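Local atomic coordinates of acetylornithine aminotransferase (Aquifex aeolicus, PDB entry 2EH6), a protein that catalyses the pyridoxal-phosphate-dependent transfer of an amino group from N(2)-acetyl-L-ornithine to 2-oxoglutarate, a step of arginine biosynthesis. Residues A101-K113 and I252-S266. Residues are numbered along the deposited sequence; the frame is centred on the assembly and turned at random.
Sequences AAIKLARKYWRDK and ILAREEVAQSFTPGS
Helix 95-112 packs on the seven-stranded mixed sheet that holds strands 87-92 and 250-255, in the fold type I domain of this class-III, pyridoxal-phosphate-dependent aminotransferase, covering strand 250-255 and the short helix and turns that follow it. The segment axes of 101-112 and 252-255 run 25° apart and 9.5 Å from each other. Near the cofactor end of the helix the small A101 and A102 let I252 come close, with A101 CB 3.8 Å from I252 CD1. The chi1 of L105 (178°) carries CG out to V258 CG1 at 3.7 Å, and the branch there parts the methyls: CD2 meets A254 CB at 3.7 Å, CD1 rests against CD1 of the F262 ring, and L105 CB lies over one face of that ring. A branched aliphatic chain suits this place between strand, helix and turn. Further along, Y109 offers a ring face to V258 CG2, a CH-pi contact 4.2 Å from the centroid, and its OH comes close to the carboxylate of E257. R255 holds E257 OE1 end-on with NH1 and NH2 while its NE pairs with D235; K113 NZ adds a longer salt bridge to E257 OE2. Small S261 lets the turn approach Y109, and the long K108 chain reaches its carbonyl: NZ donates to S261 O at 2.7 Å, in the carbonyl plane on a lone pair. A methionine in place of K108 would probably leave S261 O without this donor and D112 without its charged mate. The D112 carboxylate suits two donors: OD2 takes K108 NZ on its syn lone pair and, on its anti lone pair, S261 OG at 2.6 Å.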
loop_
_atom_site.group_PDB
_atom_site.type_symbol
_atom_site.label_atom_id
_atom_site.label_comp_id
_atom_site.label_asym_id
_atom_site.label_seq_id
_atom_site.Cartn_x
_atom_site.Cartn_y
_atom_site.Cartn_z
ATOM N N ALA A 101 -5.068 -6.894 -6.132
ATOM C CA ALA A 101 -5.538 -6.468 -7.453
ATOM C C ALA A 101 -5.662 -7.667 -8.388
ATOM O O ALA A 101 -6.584 -7.730 -9.200
ATOM C CB ALA A 101 -4.579 -5.438 -8.054
ATOM N N ALA A 102 -4.731 -8.611 -8.271
ATOM C CA ALA A 102 -4.744 -9.807 -9.109
ATOM C C ALA A 102 -5.961 -10.683 -8.819
ATOM O O ALA A 102 -6.624 -11.158 -9.744
ATOM C CB ALA A 102 -3.466 -10.614 -8.902
ATOM N N ILE A 103 -6.240 -10.901 -7.535
ATOM C CA ILE A 103 -7.380 -11.709 -7.106
ATOM C C ILE A 103 -8.679 -11.088 -7.603
ATOM O O ILE A 103 -9.574 -11.784 -8.089
ATOM C CB ILE A 103 -7.430 -11.815 -5.564
ATOM C CG1 ILE A 103 -6.243 -12.648 -5.072
ATOM C CG2 ILE A 103 -8.762 -12.425 -5.109
ATOM C CD1 ILE A 103 -6.074 -12.639 -3.568
ATOM N N LYS A 104 -8.780 -9.770 -7.488
ATOM C CA LYS A 104 -9.968 -9.062 -7.939
ATOM C C LYS A 104 -10.135 -9.168 -9.451
ATOM O O LYS A 104 -11.234 -9.450 -9.944
ATOM C CB LYS A 104 -9.904 -7.589 -7.526
ATOM C CG LYS A 104 -9.941 -7.381 -6.022
ATOM C CD LYS A 104 -9.969 -5.904 -5.639
ATOM C CE LYS A 104 -11.260 -5.228 -6.069
ATOM N NZ LYS A 104 -11.299 -3.787 -5.680
ATOM N N LEU A 105 -9.047 -8.954 -10.185
ATOM C CA LEU A 105 -9.085 -9.021 -11.648
ATOM C C LEU A 105 -9.501 -10.407 -12.142
ATOM O O LEU A 105 -10.275 -10.530 -13.093
ATOM C CB LEU A 105 -7.713 -8.665 -12.238
ATOM C CG LEU A 105 -7.581 -8.732 -13.766
ATOM C CD1 LEU A 105 -8.492 -7.713 -14.425
ATOM C CD2 LEU A 105 -6.137 -8.463 -14.159
ATOM N N ALA A 106 -8.980 -11.444 -11.496
ATOM C CA ALA A 106 -9.287 -12.816 -11.869
ATOM C C ALA A 106 -10.766 -13.133 -11.661
ATOM O O ALA A 106 -11.391 -13.769 -12.511
ATOM C CB ALA A 106 -8.432 -13.775 -11.063
ATOM N N ARG A 107 -11.320 -12.703 -10.530
ATOM C CA ARG A 107 -12.732 -12.946 -10.253
ATOM C C ARG A 107 -13.626 -12.189 -11.222
ATOM O O ARG A 107 -14.561 -12.764 -11.783
ATOM C CB ARG A 107 -13.089 -12.562 -8.813
ATOM C CG ARG A 107 -12.752 -13.646 -7.809
ATOM C CD ARG A 107 -13.311 -13.362 -6.431
ATOM N NE ARG A 107 -13.094 -14.507 -5.545
ATOM C CZ ARG A 107 -13.361 -14.514 -4.243
ATOM N NH1 ARG A 107 -13.863 -13.431 -3.656
ATOM N NH2 ARG A 107 -13.118 -15.603 -3.524
ATOM N N LYS A 108 -13.342 -10.907 -11.434
ATOM C CA LYS A 108 -14.161 -10.121 -12.346
ATOM C C LYS A 108 -14.039 -10.636 -13.778
ATOM O O LYS A 108 -15.006 -10.598 -14.545
ATOM C CB LYS A 108 -13.783 -8.641 -12.290
ATOM C CG LYS A 108 -14.702 -7.780 -13.127
ATOM C CD LYS A 108 -14.612 -6.318 -12.772
ATOM C CE LYS A 108 -15.597 -5.510 -13.596
ATOM N NZ LYS A 108 -15.329 -5.663 -15.061
ATOM N N TYR A 109 -12.856 -11.132 -14.126
ATOM C CA TYR A 109 -12.615 -11.668 -15.460
ATOM C C TYR A 109 -13.675 -12.710 -15.827
ATOM O O TYR A 109 -14.320 -12.613 -16.875
ATOM C CB TYR A 109 -11.235 -12.318 -15.520
ATOM C CG TYR A 109 -10.958 -13.054 -16.811
ATOM C CD1 TYR A 109 -10.829 -12.367 -18.014
ATOM C CD2 TYR A 109 -10.819 -14.441 -16.826
ATOM C CE1 TYR A 109 -10.561 -13.042 -19.205
ATOM C CE2 TYR A 109 -10.553 -15.129 -18.012
ATOM C CZ TYR A 109 -10.424 -14.421 -19.194
ATOM O OH TYR A 109 -10.159 -15.094 -20.367
ATOM N N TRP A 110 -13.845 -13.701 -14.956
ATOM C CA TRP A 110 -14.812 -14.770 -15.185
ATOM C C TRP A 110 -16.252 -14.285 -15.114
ATOM O O TRP A 110 -17.126 -14.836 -15.782
ATOM C CB TRP A 110 -14.581 -15.913 -14.193
ATOM C CG TRP A 110 -13.287 -16.633 -14.425
ATOM C CD1 TRP A 110 -12.232 -16.726 -13.562
ATOM C CD2 TRP A 110 -12.903 -17.351 -15.606
ATOM N NE1 TRP A 110 -11.216 -17.456 -14.133
ATOM C CE2 TRP A 110 -11.602 -17.852 -15.386
ATOM C CE3 TRP A 110 -13.536 -17.620 -16.830
ATOM C CZ2 TRP A 110 -10.917 -18.609 -16.345
ATOM C CZ3 TRP A 110 -12.852 -18.374 -17.786
ATOM C CH2 TRP A 110 -11.558 -18.859 -17.534
ATOM N N ARG A 111 -16.503 -13.258 -14.310
ATOM C CA ARG A 111 -17.843 -12.697 -14.201
ATOM C C ARG A 111 -18.211 -12.008 -15.510
ATOM O O ARG A 111 -19.351 -12.106 -15.976
ATOM C CB ARG A 111 -17.920 -11.686 -13.051
ATOM C CG ARG A 111 -17.992 -12.318 -11.672
ATOM C CD ARG A 111 -19.389 -12.847 -11.377
ATOM N NE ARG A 111 -20.335 -11.775 -11.064
ATOM C CZ ARG A 111 -20.415 -11.160 -9.885
ATOM N NH1 ARG A 111 -19.605 -11.507 -8.893
ATOM N NH2 ARG A 111 -21.310 -10.199 -9.693
ATOM N N ASP A 112 -17.251 -11.310 -16.107
ATOM C CA ASP A 112 -17.511 -10.646 -17.383
ATOM C C ASP A 112 -17.840 -11.656 -18.485
ATOM O O ASP A 112 -18.508 -11.359 -19.470
ATOM C CB ASP A 112 -16.261 -9.854 -17.784
ATOM C CG ASP A 112 -16.044 -8.687 -16.829
ATOM O OD1 ASP A 112 -17.037 -8.129 -16.363
ATOM O OD2 ASP A 112 -14.892 -8.323 -16.596
ATOM N N LYS A 113 -17.301 -12.879 -18.308
ATOM C CA LYS A 113 -17.483 -13.919 -19.322
ATOM C C LYS A 113 -18.733 -14.763 -19.071
ATOM O O LYS A 113 -19.014 -15.731 -19.765
ATOM C CB LYS A 113 -16.250 -14.818 -19.296
ATOM C CG LYS A 113 -15.015 -14.132 -19.884
ATOM C CD LYS A 113 -14.026 -15.137 -20.477
ATOM C CE LYS A 113 -12.888 -14.453 -21.240
ATOM N NZ LYS A 113 -13.445 -13.485 -22.181
ATOM N N ILE A 252 0.537 -5.134 -10.981
ATOM C CA ILE A 252 0.171 -6.419 -11.531
ATOM C C ILE A 252 0.264 -6.182 -13.027
ATOM O O ILE A 252 0.004 -5.071 -13.511
ATOM C CB ILE A 252 -1.264 -6.874 -11.175
ATOM C CG1 ILE A 252 -2.289 -5.851 -11.653
ATOM C CG2 ILE A 252 -1.366 -7.142 -9.685
ATOM C CD1 ILE A 252 -3.725 -6.382 -11.591
ATOM N N LEU A 253 0.691 -7.209 -13.743
ATOM C CA LEU A 253 0.807 -7.149 -15.188
ATOM C C LEU A 253 -0.053 -8.319 -15.627
ATOM O O LEU A 253 0.115 -9.434 -15.132
ATOM C CB LEU A 253 2.263 -7.355 -15.624
ATOM C CG LEU A 253 2.629 -6.988 -17.069
ATOM C CD1 LEU A 253 4.131 -7.111 -17.257
ATOM C CD2 LEU A 253 1.882 -7.884 -18.047
ATOM N N ALA A 254 -0.987 -8.061 -16.534
ATOM C CA ALA A 254 -1.889 -9.103 -17.012
ATOM C C ALA A 254 -1.978 -9.072 -18.525
ATOM O O ALA A 254 -2.000 -8.002 -19.132
ATOM C CB ALA A 254 -3.284 -8.906 -16.407
ATOM N N ARG A 255 -2.035 -10.244 -19.143
ATOM C CA ARG A 255 -2.130 -10.270 -20.591
ATOM C C ARG A 255 -3.410 -9.542 -21.001
ATOM O O ARG A 255 -4.387 -9.496 -20.244
ATOM C CB ARG A 255 -2.087 -11.716 -21.111
ATOM C CG ARG A 255 -3.204 -12.625 -20.658
ATOM C CD ARG A 255 -2.907 -14.062 -21.106
ATOM N NE ARG A 255 -4.017 -14.965 -20.829
ATOM C CZ ARG A 255 -5.181 -14.940 -21.471
ATOM N NH1 ARG A 255 -5.393 -14.056 -22.440
ATOM N NH2 ARG A 255 -6.142 -15.787 -21.128
ATOM N N GLU A 256 -3.368 -8.940 -22.186
ATOM C CA GLU A 256 -4.469 -8.164 -22.761
ATOM C C GLU A 256 -5.900 -8.606 -22.479
ATOM O O GLU A 256 -6.730 -7.804 -22.046
ATOM C CB GLU A 256 -4.302 -8.089 -24.279
ATOM C CG GLU A 256 -3.213 -7.173 -24.768
ATOM C CD GLU A 256 -3.523 -5.715 -24.522
ATOM O OE1 GLU A 256 -4.710 -5.359 -24.366
ATOM O OE2 GLU A 256 -2.569 -4.918 -24.503
ATOM N N GLU A 257 -6.200 -9.870 -22.752
ATOM C CA GLU A 257 -7.557 -10.366 -22.558
ATOM C C GLU A 257 -8.071 -10.303 -21.128
ATOM O O GLU A 257 -9.238 -9.995 -20.901
ATOM C CB GLU A 257 -7.682 -11.798 -23.067
ATOM C CG GLU A 257 -9.062 -12.375 -22.821
ATOM C CD GLU A 257 -9.192 -13.797 -23.283
ATOM O OE1 GLU A 257 -8.202 -14.551 -23.171
ATOM O OE2 GLU A 257 -10.291 -14.165 -23.744
ATOM N N VAL A 258 -7.215 -10.605 -20.161
ATOM C CA VAL A 258 -7.647 -10.559 -18.773
ATOM C C VAL A 258 -7.725 -9.102 -18.312
ATOM O O VAL A 258 -8.692 -8.696 -17.666
ATOM C CB VAL A 258 -6.683 -11.357 -17.867
ATOM C CG1 VAL A 258 -7.153 -11.300 -16.419
ATOM C CG2 VAL A 258 -6.618 -12.805 -18.335
ATOM N N ALA A 259 -6.718 -8.315 -18.676
ATOM C CA ALA A 259 -6.657 -6.907 -18.299
ATOM C C ALA A 259 -7.919 -6.135 -18.664
ATOM O O ALA A 259 -8.265 -5.148 -18.009
ATOM C CB ALA A 259 -5.444 -6.250 -18.947
ATOM N N GLN A 260 -8.603 -6.587 -19.709
ATOM C CA GLN A 260 -9.822 -5.931 -20.164
ATOM C C GLN A 260 -10.847 -5.763 -19.055
ATOM O O GLN A 260 -11.559 -4.764 -19.015
ATOM C CB GLN A 260 -10.461 -6.725 -21.315
ATOM C CG GLN A 260 -9.596 -6.866 -22.560
ATOM C CD GLN A 260 -9.220 -5.527 -23.170
ATOM O OE1 GLN A 260 -10.089 -4.738 -23.548
ATOM N NE2 GLN A 260 -7.916 -5.264 -23.270
ATOM N N SER A 261 -10.919 -6.740 -18.157
ATOM C CA SER A 261 -11.884 -6.718 -17.064
ATOM C C SER A 261 -11.747 -5.585 -16.057
ATOM O O SER A 261 -12.682 -5.304 -15.313
ATOM C CB SER A 261 -11.873 -8.056 -16.328
ATOM O OG SER A 261 -12.420 -9.076 -17.146
ATOM N N PHE A 262 -10.588 -4.944 -16.002
ATOM C CA PHE A 262 -10.446 -3.827 -15.082
ATOM C C PHE A 262 -10.981 -2.613 -15.824
ATOM O O PHE A 262 -10.241 -1.863 -16.456
ATOM C CB PHE A 262 -8.985 -3.635 -14.671
ATOM C CG PHE A 262 -8.697 -4.035 -13.242
ATOM C CD1 PHE A 262 -9.589 -4.833 -12.530
ATOM C CD2 PHE A 262 -7.515 -3.635 -12.619
ATOM C CE1 PHE A 262 -9.312 -5.231 -11.221
ATOM C CE2 PHE A 262 -7.226 -4.027 -11.310
ATOM C CZ PHE A 262 -8.124 -4.825 -10.609
ATOM N N THR A 263 -12.298 -2.452 -15.748
ATOM C CA THR A 263 -13.007 -1.365 -16.401
ATOM C C THR A 263 -13.064 -0.132 -15.504
ATOM O O THR A 263 -12.780 -0.211 -14.309
ATOM C CB THR A 263 -14.440 -1.805 -16.762
ATOM O OG1 THR A 263 -15.101 -2.297 -15.588
ATOM C CG2 THR A 263 -14.408 -2.903 -17.817
ATOM N N PRO A 264 -13.436 1.025 -16.074
ATOM C CA PRO A 264 -13.525 2.278 -15.320
ATOM C C PRO A 264 -14.312 2.189 -14.017
ATOM O O PRO A 264 -15.483 1.802 -14.009
ATOM C CB PRO A 264 -14.161 3.232 -16.325
ATOM C CG PRO A 264 -13.574 2.765 -17.621
ATOM C CD PRO A 264 -13.708 1.257 -17.506
ATOM N N GLY A 265 -13.651 2.544 -12.917
ATOM C CA GLY A 265 -14.292 2.520 -11.615
ATOM C C GLY A 265 -14.239 1.195 -10.881
ATOM O O GLY A 265 -14.600 1.120 -9.705
ATOM N N SER A 266 -13.782 0.148 -11.558
ATOM C CA SER A 266 -13.709 -1.178 -10.953
ATOM C C SER A 266 -12.606 -1.325 -9.907
ATOM O O SER A 266 -12.702 -2.168 -9.016
ATOM C CB SER A 266 -13.513 -2.236 -12.038
ATOM O OG SER A 266 -12.273 -2.072 -12.705
HETATM O O HOH W 1 -13.620 -2.252 -6.290
#